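Replication initiation and membrane attachment protein (Geobacillus stearothermophilus 10, PDB 5WTN) probably acts in the primosome, where it helps to initiate DNA replication, and assembles as a tetramer that also complexes a primosomal re-initiation protein. Local coordinates at residues S79-L84 with L90-H95; A61-L66 with K103-E108; L8-R13 with C72-I77; K28-L33 with R41-Y46. All coordinates share one frame; numbering follows the deposited sequence.

Contact 1 (S79-L84 with L90-H95); sequences SERLKL and LDTYVH
Leu84 and Leu90 bring the two backbones closest, with CA atoms 5.4 Å apart. Helix 79-84 and strand 90-95 lie at 114° to each other, with their axes 8.3 Å apart at closest approach. Leu90 N donates a weak hydrogen bond to Leu84 O, 3.2 Å long and well off straight at 127°. The same two residues also meet through their side chains, Leu84 CB to Leu90 CB at 4.0 Å. One turn back along the helix, Arg81 touches both Leu90 and Thr92. With CG anti to the backbone N (chi1 -163°), its aliphatic part slants past Leu90, and Arg81 CG meets Leu90 CD2 at 3.7 Å. The chain then bends at chi3, and Thr92 CG2 lies over one face of the guanidinium, 3.9 Å above its plane and toward the rim. Glu85 ties the polar ends together. It forms a salt bridge with Arg81 and accepts a hydrogen bond from Thr92 OG1. The contact is buried where the chain leaves helix 74-86 and enters strand 90-95 after a short connection. Helix 40-55 packs on Arg81 and Leu84, strand 104-109 flanks the strand, and Tyr93 to His95 extend the sheet into the second subunit.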
loop_
_atom_site.group_PDB
_atom_site.type_symbol
_atom_site.label_atom_id
_atom_site.label_comp_id
_atom_site.label_asym_id
_atom_site.label_seq_id
_atom_site.Cartn_x
_atom_site.Cartn_y
_atom_site.Cartn_z
ATOM N N SER A 79 -21.759 -1.771 19.766
ATOM C CA SER A 79 -21.151 -2.807 20.547
ATOM C C SER A 79 -19.715 -2.936 20.092
ATOM O O SER A 79 -18.786 -2.954 20.900
ATOM C CB SER A 79 -21.888 -4.101 20.301
ATOM O OG SER A 79 -21.748 -4.916 21.433
ATOM N N GLU A 80 -19.545 -2.991 18.777
ATOM C CA GLU A 80 -18.237 -3.169 18.191
ATOM C C GLU A 80 -17.347 -1.924 18.395
ATOM O O GLU A 80 -16.152 -2.047 18.708
ATOM C CB GLU A 80 -18.395 -3.561 16.723
ATOM C CG GLU A 80 -19.250 -4.824 16.541
ATOM C CD GLU A 80 -18.748 -5.985 17.397
ATOM O OE1 GLU A 80 -19.536 -6.634 18.127
ATOM O OE2 GLU A 80 -17.539 -6.271 17.341
ATOM N N ARG A 81 -17.933 -0.739 18.280
ATOM C CA ARG A 81 -17.196 0.472 18.568
ATOM C C ARG A 81 -16.459 0.397 19.911
ATOM O O ARG A 81 -15.354 0.902 20.062
ATOM C CB ARG A 81 -18.134 1.675 18.604
ATOM C CG ARG A 81 -17.366 2.970 18.478
ATOM C CD ARG A 81 -18.123 4.181 18.916
ATOM N NE ARG A 81 -17.971 4.425 20.341
ATOM C CZ ARG A 81 -18.805 5.185 21.035
ATOM N NH1 ARG A 81 -19.832 5.750 20.410
ATOM N NH2 ARG A 81 -18.624 5.369 22.342
ATOM N N LEU A 82 -17.080 -0.246 20.879
ATOM C CA LEU A 82 -16.540 -0.304 22.216
ATOM C C LEU A 82 -15.406 -1.337 22.317
ATOM O O LEU A 82 -14.466 -1.168 23.081
ATOM C CB LEU A 82 -17.671 -0.613 23.212
ATOM C CG LEU A 82 -18.284 0.507 24.047
ATOM C CD1 LEU A 82 -18.687 1.687 23.192
ATOM C CD2 LEU A 82 -19.473 -0.061 24.782
ATOM N N LYS A 83 -15.504 -2.405 21.536
ATOM C CA LYS A 83 -14.417 -3.358 21.461
ATOM C C LYS A 83 -13.186 -2.689 20.888
ATOM O O LYS A 83 -12.095 -2.876 21.389
ATOM C CB LYS A 83 -14.802 -4.556 20.619
ATOM C CG LYS A 83 -15.885 -5.355 21.254
ATOM C CD LYS A 83 -16.075 -6.648 20.523
ATOM C CE LYS A 83 -17.303 -7.366 21.011
ATOM N NZ LYS A 83 -17.353 -8.686 20.346
ATOM N N LEU A 84 -13.375 -1.891 19.846
ATOM C CA LEU A 84 -12.265 -1.151 19.272
ATOM C C LEU A 84 -11.674 -0.200 20.292
ATOM O O LEU A 84 -10.468 -0.038 20.332
ATOM C CB LEU A 84 -12.665 -0.410 17.993
ATOM C CG LEU A 84 -13.039 -1.293 16.811
ATOM C CD1 LEU A 84 -13.125 -0.477 15.570
ATOM C CD2 LEU A 84 -12.053 -2.407 16.616
ATOM N N LEU A 90 -9.329 2.562 18.907
ATOM C CA LEU A 90 -10.078 3.780 18.665
ATOM C C LEU A 90 -10.232 4.647 19.899
ATOM O O LEU A 90 -10.642 4.165 20.950
ATOM C CB LEU A 90 -11.465 3.450 18.071
ATOM C CG LEU A 90 -12.455 4.626 17.923
ATOM C CD1 LEU A 90 -12.225 5.459 16.672
ATOM C CD2 LEU A 90 -13.900 4.165 18.008
ATOM N N ASP A 91 -9.962 5.942 19.761
ATOM C CA ASP A 91 -10.267 6.881 20.833
ATOM C C ASP A 91 -11.500 7.670 20.461
ATOM O O ASP A 91 -11.646 8.132 19.328
ATOM C CB ASP A 91 -9.102 7.840 21.119
ATOM C CG ASP A 91 -7.984 7.199 21.944
ATOM O OD1 ASP A 91 -8.266 6.231 22.683
ATOM O OD2 ASP A 91 -6.818 7.668 21.856
ATOM N N THR A 92 -12.394 7.814 21.427
ATOM C CA THR A 92 -13.658 8.491 21.190
ATOM C C THR A 92 -13.785 9.727 22.052
ATOM O O THR A 92 -13.605 9.669 23.269
ATOM C CB THR A 92 -14.870 7.547 21.412
ATOM O OG1 THR A 92 -14.779 6.437 20.507
ATOM C CG2 THR A 92 -16.191 8.290 21.176
ATOM N N TYR A 93 -14.094 10.848 21.411
ATOM C CA TYR A 93 -14.316 12.093 22.127
ATOM C C TYR A 93 -15.731 12.573 21.872
ATOM O O TYR A 93 -16.304 12.304 20.815
ATOM C CB TYR A 93 -13.331 13.165 21.653
ATOM C CG TYR A 93 -11.869 12.874 21.924
ATOM C CD1 TYR A 93 -11.239 13.375 23.049
ATOM C CD2 TYR A 93 -11.110 12.109 21.038
ATOM C CE1 TYR A 93 -9.907 13.120 23.289
ATOM C CE2 TYR A 93 -9.777 11.856 21.270
ATOM C CZ TYR A 93 -9.174 12.364 22.395
ATOM O OH TYR A 93 -7.837 12.114 22.632
ATOM N N VAL A 94 -16.286 13.302 22.835
ATOM C CA VAL A 94 -17.609 13.908 22.659
ATOM C C VAL A 94 -17.536 15.422 22.779
ATOM O O VAL A 94 -16.790 15.963 23.592
ATOM C CB VAL A 94 -18.679 13.318 23.632
ATOM C CG1 VAL A 94 -18.552 13.899 25.018
ATOM C CG2 VAL A 94 -20.074 13.548 23.098
ATOM N N HIS A 95 -18.297 16.108 21.939
ATOM C CA HIS A 95 -18.327 17.561 21.992
ATOM C C HIS A 95 -19.224 18.018 23.119
ATOM O O HIS A 95 -20.316 17.469 23.302
ATOM C CB HIS A 95 -18.830 18.162 20.683
ATOM C CG HIS A 95 -18.664 19.649 20.602
ATOM N ND1 HIS A 95 -19.543 20.530 21.192
ATOM C CD2 HIS A 95 -17.720 20.408 19.997
ATOM C CE1 HIS A 95 -19.149 21.768 20.956
ATOM N NE2 HIS A 95 -18.044 21.723 20.233
#

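Contact 2 (A61-L66 with K103-E108); sequences ATHHRL and KLFLYE
His63 follows strand 61-62 and reaches across to Phe105 and Tyr107 of strand 104-109; strand 13-17 lies between strand 61-62 and strand 104-109 in the sheet, and the two backbones stay apart. The main link is polar. His63 NE2 and Tyr107 OH share a hydrogen bond of 2.7 Å with an angle of 156°, and either atom could be the donor. The two side chains come from opposite directions and meet rim to rim. Tyr107 OH lies in the plane of the imidazole, and His63 NE2 lies in the plane of the phenol. The rings themselves are turned almost square to each other, with planes at 85° and centroids 5.7 Å apart. Neither lies over the other. Phe105 crosses the histidine side chain at about a right angle and meets it obliquely, His63 CE1 to Phe105 CD2 at 3.9 Å. Phe105 and Tyr107 are two residues apart on the strand, and both turn CG anti to the carbonyl carbon (chi1 about -70°), which brings both rings to the histidine. Phe105 CB lies 4.0 Å above one face of the Tyr107 ring, toward its rim. The histidine is held at both nitrogens, since His63 ND1 also bonds to Asp12 O, while Tyr14 meets its ring edge-to-face. His63, Phe105 and Tyr107 form a buried aromatic cluster between sheet and helices, in a domain whose helices and strand hairpin are consistent with a winged helix.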
loop_
_atom_site.group_PDB
_atom_site.type_symbol
_atom_site.label_atom_id
_atom_site.label_comp_id
_atom_site.label_asym_id
_atom_site.label_seq_id
_atom_site.Cartn_x
_atom_site.Cartn_y
_atom_site.Cartn_z
ATOM N N ALA A 61 -21.074 13.798 9.605
ATOM C CA ALA A 61 -22.008 12.821 9.078
ATOM C C ALA A 61 -22.870 12.368 10.248
ATOM O O ALA A 61 -22.512 12.585 11.401
ATOM C CB ALA A 61 -21.252 11.657 8.486
ATOM N N THR A 62 -24.011 11.765 9.962
ATOM C CA THR A 62 -24.868 11.244 11.025
ATOM C C THR A 62 -24.685 9.759 10.989
ATOM O O THR A 62 -24.358 9.204 9.938
ATOM C CB THR A 62 -26.365 11.612 10.841
ATOM O OG1 THR A 62 -26.927 10.888 9.735
ATOM C CG2 THR A 62 -26.530 13.101 10.608
ATOM N N HIS A 63 -24.869 9.092 12.116
ATOM C CA HIS A 63 -24.621 7.654 12.133
ATOM C C HIS A 63 -25.467 6.861 11.133
ATOM O O HIS A 63 -25.215 5.676 10.916
ATOM C CB HIS A 63 -24.755 7.099 13.545
ATOM C CG HIS A 63 -23.554 7.361 14.400
ATOM N ND1 HIS A 63 -23.236 8.617 14.873
ATOM C CD2 HIS A 63 -22.600 6.526 14.871
ATOM C CE1 HIS A 63 -22.132 8.543 15.593
ATOM N NE2 HIS A 63 -21.729 7.286 15.610
ATOM N N HIS A 64 -26.479 7.505 10.550
ATOM C CA HIS A 64 -27.229 6.914 9.456
ATOM C C HIS A 64 -26.268 6.494 8.364
ATOM O O HIS A 64 -26.364 5.389 7.827
ATOM C CB HIS A 64 -28.218 7.928 8.900
ATOM C CG HIS A 64 -29.522 7.951 9.624
ATOM N ND1 HIS A 64 -30.114 6.809 10.124
ATOM C CD2 HIS A 64 -30.356 8.976 9.934
ATOM C CE1 HIS A 64 -31.252 7.126 10.713
ATOM N NE2 HIS A 64 -31.422 8.434 10.609
ATOM N N ARG A 65 -25.325 7.376 8.054
ATOM C CA ARG A 65 -24.332 7.097 7.024
ATOM C C ARG A 65 -23.540 5.798 7.275
ATOM O O ARG A 65 -23.432 4.962 6.393
ATOM C CB ARG A 65 -23.390 8.281 6.893
ATOM C CG ARG A 65 -22.314 8.119 5.851
ATOM C CD ARG A 65 -21.484 9.355 5.852
ATOM N NE ARG A 65 -20.313 9.292 4.998
ATOM C CZ ARG A 65 -19.895 10.320 4.272
ATOM N NH1 ARG A 65 -20.589 11.455 4.294
ATOM N NH2 ARG A 65 -18.800 10.214 3.520
ATOM N N LEU A 66 -23.051 5.621 8.497
ATOM C CA LEU A 66 -22.361 4.390 8.869
ATOM C C LEU A 66 -23.258 3.159 8.715
ATOM O O LEU A 66 -22.797 2.095 8.301
ATOM C CB LEU A 66 -21.841 4.482 10.306
ATOM C CG LEU A 66 -20.492 5.180 10.496
ATOM C CD1 LEU A 66 -20.088 5.178 11.962
ATOM C CD2 LEU A 66 -19.422 4.523 9.639
ATOM N N LYS A 103 -25.691 14.965 19.791
ATOM C CA LYS A 103 -24.283 14.858 20.152
ATOM C C LYS A 103 -23.322 14.906 18.945
ATOM O O LYS A 103 -23.673 14.510 17.821
ATOM C CB LYS A 103 -24.044 13.557 20.916
ATOM C CG LYS A 103 -24.622 13.479 22.311
ATOM C CD LYS A 103 -24.419 12.066 22.819
ATOM C CE LYS A 103 -24.614 11.908 24.309
ATOM N NZ LYS A 103 -24.332 10.482 24.662
ATOM N N LEU A 104 -22.104 15.383 19.186
ATOM C CA LEU A 104 -21.057 15.341 18.164
ATOM C C LEU A 104 -19.853 14.494 18.623
ATOM O O LEU A 104 -19.136 14.891 19.535
ATOM C CB LEU A 104 -20.602 16.759 17.809
ATOM C CG LEU A 104 -19.409 16.885 16.858
ATOM C CD1 LEU A 104 -19.693 16.202 15.533
ATOM C CD2 LEU A 104 -19.034 18.337 16.648
ATOM N N PHE A 105 -19.633 13.349 17.980
ATOM C CA PHE A 105 -18.510 12.467 18.317
ATOM C C PHE A 105 -17.271 12.706 17.464
ATOM O O PHE A 105 -17.378 12.998 16.274
ATOM C CB PHE A 105 -18.911 11.008 18.149
ATOM C CG PHE A 105 -19.920 10.562 19.132
ATOM C CD1 PHE A 105 -19.533 10.142 20.386
ATOM C CD2 PHE A 105 -21.272 10.586 18.818
ATOM C CE1 PHE A 105 -20.469 9.729 21.315
ATOM C CE2 PHE A 105 -22.219 10.180 19.748
ATOM C CZ PHE A 105 -21.814 9.750 20.998
ATOM N N LEU A 106 -16.100 12.577 18.077
ATOM C CA LEU A 106 -14.852 12.542 17.332
ATOM C C LEU A 106 -14.316 11.118 17.412
ATOM O O LEU A 106 -14.014 10.620 18.490
ATOM C CB LEU A 106 -13.855 13.518 17.946
ATOM C CG LEU A 106 -12.890 14.241 17.005
ATOM C CD1 LEU A 106 -12.168 15.363 17.733
ATOM C CD2 LEU A 106 -11.911 13.250 16.409
ATOM N N TYR A 107 -14.225 10.450 16.274
ATOM C CA TYR A 107 -13.668 9.108 16.239
ATOM C C TYR A 107 -12.239 9.192 15.778
ATOM O O TYR A 107 -11.971 9.438 14.605
ATOM C CB TYR A 107 -14.458 8.246 15.265
ATOM C CG TYR A 107 -15.819 7.897 15.781
ATOM C CD1 TYR A 107 -16.014 7.606 17.122
ATOM C CD2 TYR A 107 -16.918 7.882 14.946
ATOM C CE1 TYR A 107 -17.271 7.289 17.621
ATOM C CE2 TYR A 107 -18.185 7.568 15.434
ATOM C CZ TYR A 107 -18.357 7.273 16.774
ATOM O OH TYR A 107 -19.604 6.960 17.272
ATOM N N GLU A 108 -11.316 8.980 16.706
ATOM C CA GLU A 108 -9.889 9.134 16.411
ATOM C C GLU A 108 -9.259 7.754 16.204
ATOM O O GLU A 108 -9.090 6.971 17.138
ATOM C CB GLU A 108 -9.214 9.951 17.530
ATOM C CG GLU A 108 -7.708 9.823 17.681
ATOM C CD GLU A 108 -6.921 10.615 16.641
ATOM O OE1 GLU A 108 -7.546 11.334 15.823
ATOM O OE2 GLU A 108 -5.671 10.514 16.642
#

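Contact 3 (L8-R13 with C72-I77); sequences LIAVDR and CGLPDI
Leu74 points into the loop 8-13 and meets it at three successive residues. Its side chain crosses that of Leu8 obliquely, and each methyl of Leu74 has its own partner there. Leu74 CD1 packs on Leu8 CG at 4.0 Å, and Leu74 CD2 meets Leu8 CD2 at the same distance. Leu8 sends CG anti to the backbone N (chi1 178°), which turns its branched end to the leucine of the helix. Leu74 CD1 also lies over the flat face of the peptide joining Ile9 and Ala10, with Ala10 N 3.3 Å away. Beyond that peptide the methyl reaches Ala10 CB at 4.3 Å. The Ile9 side chain leaves in the other direction. No hydrogen bond joins the two segments, and the contact is apolar on the helix side.

The loop keeps its shape by bonds of its own. Ile9 to Asp12 form a type I beta turn, with Asp12 N bonded to Ile9 O at 3.0 Å. The carboxylate closes the turn from its far end: Ile9 N donates to Asp12 OD2 over 2.8 Å, nearly straight at 172°. The N-H comes from above the carboxylate plane, 46° out of it. On the other segment, Gly73 is the N-cap of helix 74-86, which places Leu74 in its first turn.

Around this contact, His63 and Met67 of helix 63-70 also pack on Leu74. Phe105 of strand 104-109 touches Leu8 and Asp12, and the loop runs on into strand 13-17.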
loop_
_atom_site.group_PDB
_atom_site.type_symbol
_atom_site.label_atom_id
_atom_site.label_comp_id
_atom_site.label_asym_id
_atom_site.label_seq_id
_atom_site.Cartn_x
_atom_site.Cartn_y
_atom_site.Cartn_z
ATOM N N LEU A 8 -25.752 6.583 22.350
ATOM C CA LEU A 8 -25.721 6.857 20.922
ATOM C C LEU A 8 -27.084 6.677 20.240
ATOM O O LEU A 8 -27.717 5.615 20.337
ATOM C CB LEU A 8 -24.700 5.907 20.273
ATOM C CG LEU A 8 -24.464 5.925 18.775
ATOM C CD1 LEU A 8 -23.689 7.155 18.440
ATOM C CD2 LEU A 8 -23.719 4.669 18.387
ATOM N N ILE A 9 -27.528 7.705 19.521
ATOM C CA ILE A 9 -28.737 7.593 18.692
ATOM C C ILE A 9 -28.420 7.951 17.235
ATOM O O ILE A 9 -27.417 8.603 16.963
ATOM C CB ILE A 9 -29.900 8.464 19.222
ATOM C CG1 ILE A 9 -29.531 9.945 19.205
ATOM C CG2 ILE A 9 -30.273 8.061 20.617
ATOM C CD1 ILE A 9 -30.615 10.839 19.717
ATOM N N ALA A 10 -29.268 7.526 16.302
ATOM C CA ALA A 10 -28.968 7.647 14.872
ATOM C C ALA A 10 -28.682 9.061 14.379
ATOM O O ALA A 10 -27.966 9.231 13.393
ATOM C CB ALA A 10 -30.060 7.018 14.035
ATOM N N VAL A 11 -29.234 10.073 15.042
ATOM C CA VAL A 11 -29.072 11.434 14.542
ATOM C C VAL A 11 -27.864 12.104 15.148
ATOM O O VAL A 11 -27.591 13.276 14.844
ATOM C CB VAL A 11 -30.326 12.337 14.775
ATOM C CG1 VAL A 11 -31.480 11.903 13.884
ATOM C CG2 VAL A 11 -30.717 12.395 16.261
ATOM N N ASP A 12 -27.164 11.391 16.028
ATOM C CA ASP A 12 -25.925 11.920 16.588
ATOM C C ASP A 12 -24.891 12.045 15.469
ATOM O O ASP A 12 -24.902 11.286 14.485
ATOM C CB ASP A 12 -25.389 11.020 17.708
ATOM C CG ASP A 12 -26.172 11.156 19.009
ATOM O OD1 ASP A 12 -26.725 12.255 19.245
ATOM O OD2 ASP A 12 -26.222 10.170 19.802
ATOM N N ARG A 13 -23.987 13.011 15.593
ATOM C CA ARG A 13 -23.019 13.266 14.525
ATOM C C ARG A 13 -21.591 12.849 14.878
ATOM O O ARG A 13 -21.186 12.919 16.037
ATOM C CB ARG A 13 -23.045 14.744 14.126
ATOM C CG ARG A 13 -24.418 15.253 13.718
ATOM C CD ARG A 13 -24.334 16.641 13.106
ATOM N NE ARG A 13 -23.355 17.482 13.789
ATOM C CZ ARG A 13 -23.613 18.195 14.881
ATOM N NH1 ARG A 13 -24.826 18.171 15.418
ATOM N NH2 ARG A 13 -22.661 18.931 15.436
ATOM N N CYS A 72 -25.708 -2.275 8.583
ATOM C CA CYS A 72 -26.088 -2.771 9.913
ATOM C C CYS A 72 -26.810 -1.714 10.765
ATOM O O CYS A 72 -26.894 -0.540 10.393
ATOM C CB CYS A 72 -24.873 -3.329 10.682
ATOM S SG CYS A 72 -25.119 -5.091 11.173
ATOM N N GLY A 73 -27.294 -2.124 11.928
ATOM C CA GLY A 73 -27.922 -1.193 12.835
ATOM C C GLY A 73 -26.976 -0.599 13.857
ATOM O O GLY A 73 -25.853 -1.069 13.992
ATOM N N LEU A 74 -27.436 0.433 14.572
ATOM C CA LEU A 74 -26.682 1.053 15.662
ATOM C C LEU A 74 -26.220 0.120 16.794
ATOM O O LEU A 74 -25.065 0.206 17.213
ATOM C CB LEU A 74 -27.454 2.216 16.266
ATOM C CG LEU A 74 -27.265 3.584 15.620
ATOM C CD1 LEU A 74 -27.586 4.692 16.611
ATOM C CD2 LEU A 74 -25.864 3.743 15.082
ATOM N N PRO A 75 -27.114 -0.757 17.309
ATOM C CA PRO A 75 -26.699 -1.595 18.438
ATOM C C PRO A 75 -25.429 -2.353 18.157
ATOM O O PRO A 75 -24.524 -2.391 18.982
ATOM C CB PRO A 75 -27.855 -2.579 18.567
ATOM C CG PRO A 75 -29.013 -1.795 18.178
ATOM C CD PRO A 75 -28.548 -0.942 17.023
ATOM N N ASP A 76 -25.365 -2.947 16.982
ATOM C CA ASP A 76 -24.170 -3.640 16.567
ATOM C C ASP A 76 -22.990 -2.689 16.390
ATOM O O ASP A 76 -21.936 -2.875 17.022
ATOM C CB ASP A 76 -24.464 -4.398 15.302
ATOM C CG ASP A 76 -25.574 -5.402 15.504
ATOM O OD1 ASP A 76 -26.755 -5.030 15.273
ATOM O OD2 ASP A 76 -25.267 -6.536 15.930
ATOM N N ILE A 77 -23.160 -1.654 15.578
ATOM C CA ILE A 77 -22.095 -0.668 15.442
ATOM C C ILE A 77 -21.575 -0.253 16.808
ATOM O O ILE A 77 -20.364 -0.150 16.994
ATOM C CB ILE A 77 -22.553 0.613 14.744
ATOM C CG1 ILE A 77 -22.758 0.374 13.264
ATOM C CG2 ILE A 77 -21.531 1.706 14.910
ATOM C CD1 ILE A 77 -23.379 1.579 12.601
#

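Contact 4 (K28-L33 with R41-Y46); sequences KVLTLL and RALALY
Tyr46 offers one face of its ring to Leu30. Leu30 CD2 sits over that face, 4.1 Å from the centroid and 24° off the ring normal, in a CH-pi contact. It is offset toward the rim. The other methyl meets the ring's carbons on the side of CE2, Leu30 CD1 to Tyr46 CE2 at 3.3 Å. The two side chains cross at about a right angle. Both methyls of the leucine bear on the ring. Tyr46 holds CG anti to its backbone N (chi1 -176°), which extends the ring across to the neighbouring helix. Its hydroxyl bonds to Arg110 O beyond the pair.

The two segments belong to helices 24-38 and 40-55, which follow each other with a tight turn between them and form an antiparallel helical hairpin. The axes of segments 28-33 and 41-46 run at 169° and come within 10.6 Å. Leu30 and Leu43 come nearest across them, with CA atoms 7.1 Å apart.

Leu43 CD1 lies beside the other helix's backbone, 3.6 Å from Leu30 O and 3.7 Å from Leu30 CB. Thr31 flanks it more loosely, with Thr31 OG1 4.4 Å from Leu43 CD2. That hydroxyl bonds to Arg27 O within its own helix. Leu84 of helix 74-86 also packs on Tyr46. Met47 of the third subunit touches Thr31, and Glu54 of that subunit forms a salt bridge with Lys28.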
loop_
_atom_site.group_PDB
_atom_site.type_symbol
_atom_site.label_atom_id
_atom_site.label_comp_id
_atom_site.label_asym_id
_atom_site.label_seq_id
_atom_site.Cartn_x
_atom_site.Cartn_y
_atom_site.Cartn_z
ATOM N N LYS A 28 -2.839 -6.419 7.865
ATOM C CA LYS A 28 -2.604 -7.839 8.097
ATOM C C LYS A 28 -2.651 -8.130 9.589
ATOM O O LYS A 28 -3.229 -9.125 10.025
ATOM C CB LYS A 28 -1.254 -8.263 7.519
ATOM C CG LYS A 28 -1.033 -7.832 6.078
ATOM C CD LYS A 28 0.068 -8.648 5.419
ATOM C CE LYS A 28 0.677 -7.905 4.241
ATOM N NZ LYS A 28 1.778 -8.680 3.605
ATOM N N VAL A 29 -2.039 -7.245 10.368
ATOM C CA VAL A 29 -2.049 -7.353 11.819
ATOM C C VAL A 29 -3.489 -7.316 12.306
ATOM O O VAL A 29 -3.869 -8.047 13.220
ATOM C CB VAL A 29 -1.257 -6.210 12.479
ATOM C CG1 VAL A 29 -1.467 -6.223 13.986
ATOM C CG2 VAL A 29 0.220 -6.322 12.138
ATOM N N LEU A 30 -4.288 -6.458 11.680
ATOM C CA LEU A 30 -5.704 -6.383 11.982
ATOM C C LEU A 30 -6.422 -7.666 11.647
ATOM O O LEU A 30 -7.224 -8.166 12.422
ATOM C CB LEU A 30 -6.344 -5.248 11.213
ATOM C CG LEU A 30 -6.092 -3.889 11.851
ATOM C CD1 LEU A 30 -6.306 -2.831 10.786
ATOM C CD2 LEU A 30 -6.987 -3.665 13.056
ATOM N N THR A 31 -6.127 -8.214 10.487
ATOM C CA THR A 31 -6.849 -9.384 10.062
ATOM C C THR A 31 -6.392 -10.635 10.772
ATOM O O THR A 31 -7.218 -11.506 11.045
ATOM C CB THR A 31 -6.731 -9.591 8.575
ATOM O OG1 THR A 31 -6.959 -8.341 7.912
ATOM C CG2 THR A 31 -7.754 -10.614 8.110
ATOM N N LEU A 32 -5.085 -10.751 11.017
ATOM C CA LEU A 32 -4.543 -11.981 11.593
ATOM C C LEU A 32 -4.289 -12.023 13.089
ATOM O O LEU A 32 -4.125 -13.096 13.654
ATOM C CB LEU A 32 -3.276 -12.384 10.859
ATOM C CG LEU A 32 -3.414 -12.375 9.344
ATOM C CD1 LEU A 32 -2.090 -12.768 8.743
ATOM C CD2 LEU A 32 -4.499 -13.330 8.910
ATOM N N LEU A 33 -4.276 -10.877 13.744
ATOM C CA LEU A 33 -3.804 -10.830 15.137
ATOM C C LEU A 33 -4.906 -10.296 16.040
ATOM O O LEU A 33 -5.253 -10.884 17.068
ATOM C CB LEU A 33 -2.501 -10.033 15.286
ATOM C CG LEU A 33 -1.231 -10.605 14.652
ATOM C CD1 LEU A 33 -0.060 -9.723 15.014
ATOM C CD2 LEU A 33 -0.990 -12.036 15.074
ATOM N N ARG A 41 -16.821 -8.628 13.076
ATOM C CA ARG A 41 -17.650 -7.442 12.857
ATOM C C ARG A 41 -16.883 -6.209 13.247
ATOM O O ARG A 41 -16.922 -5.224 12.538
ATOM C CB ARG A 41 -18.985 -7.493 13.604
ATOM C CG ARG A 41 -19.788 -8.758 13.379
ATOM C CD ARG A 41 -21.096 -8.698 14.144
ATOM N NE ARG A 41 -21.287 -9.839 15.035
ATOM C CZ ARG A 41 -21.103 -9.804 16.352
ATOM N NH1 ARG A 41 -20.726 -8.677 16.942
ATOM N NH2 ARG A 41 -21.299 -10.897 17.083
ATOM N N ALA A 42 -16.169 -6.271 14.364
ATOM C CA ALA A 42 -15.351 -5.144 14.793
ATOM C C ALA A 42 -14.308 -4.791 13.732
ATOM O O ALA A 42 -14.010 -3.613 13.515
ATOM C CB ALA A 42 -14.689 -5.457 16.086
ATOM N N LEU A 43 -13.765 -5.807 13.064
ATOM C CA LEU A 43 -12.799 -5.565 12.002
ATOM C C LEU A 43 -13.409 -4.707 10.897
ATOM O O LEU A 43 -12.771 -3.746 10.415
ATOM C CB LEU A 43 -12.249 -6.874 11.429
ATOM C CG LEU A 43 -11.195 -6.710 10.314
ATOM C CD1 LEU A 43 -9.840 -6.324 10.879
ATOM C CD2 LEU A 43 -11.060 -7.939 9.448
ATOM N N ALA A 44 -14.639 -5.029 10.501
ATOM C CA ALA A 44 -15.264 -4.264 9.427
ATOM C C ALA A 44 -15.519 -2.817 9.843
ATOM O O ALA A 44 -15.307 -1.905 9.045
ATOM C CB ALA A 44 -16.511 -4.904 8.955
ATOM N N LEU A 45 -15.969 -2.596 11.074
ATOM C CA LEU A 45 -16.171 -1.237 11.523
ATOM C C LEU A 45 -14.867 -0.435 11.452
ATOM O O LEU A 45 -14.873 0.765 11.156
ATOM C CB LEU A 45 -16.716 -1.223 12.945
ATOM C CG LEU A 45 -16.893 0.135 13.631
ATOM C CD1 LEU A 45 -17.788 1.064 12.845
ATOM C CD2 LEU A 45 -17.449 -0.062 15.002
ATOM N N TYR A 46 -13.749 -1.095 11.741
ATOM C CA TYR A 46 -12.476 -0.412 11.759
ATOM C C TYR A 46 -12.094 -0.073 10.318
ATOM O O TYR A 46 -11.600 1.020 10.026
ATOM C CB TYR A 46 -11.418 -1.289 12.430
ATOM C CG TYR A 46 -10.072 -0.619 12.582
ATOM C CD1 TYR A 46 -9.793 0.162 13.688
ATOM C CD2 TYR A 46 -9.082 -0.762 11.618
ATOM C CE1 TYR A 46 -8.565 0.789 13.841
ATOM C CE2 TYR A 46 -7.838 -0.128 11.757
ATOM C CZ TYR A 46 -7.583 0.639 12.877
ATOM O OH TYR A 46 -6.365 1.274 13.051
#

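In the fold
The chain opens contact 3 in the loop before strand 13-17. Contact 4 then opens and closes within the hairpin of helices 24-38 and 40-55, so it is nested inside the loop of contact 3. Contact 2 opens next, at residues 61-66. Contact 3 closes on the start of helix 74-86, and contacts 2 and 3 therefore cross. Contact 1 joins the same helix to strand 90-95 and lies wholly inside the loop that contact 2 closes at strand 104-109. Glu80 forms a salt bridge with Arg41, linking the regions of contacts 1 and 4. Contacts 1 and 2 share the sheet. Together the four bind N-terminal loop, helices and sheet into one domain.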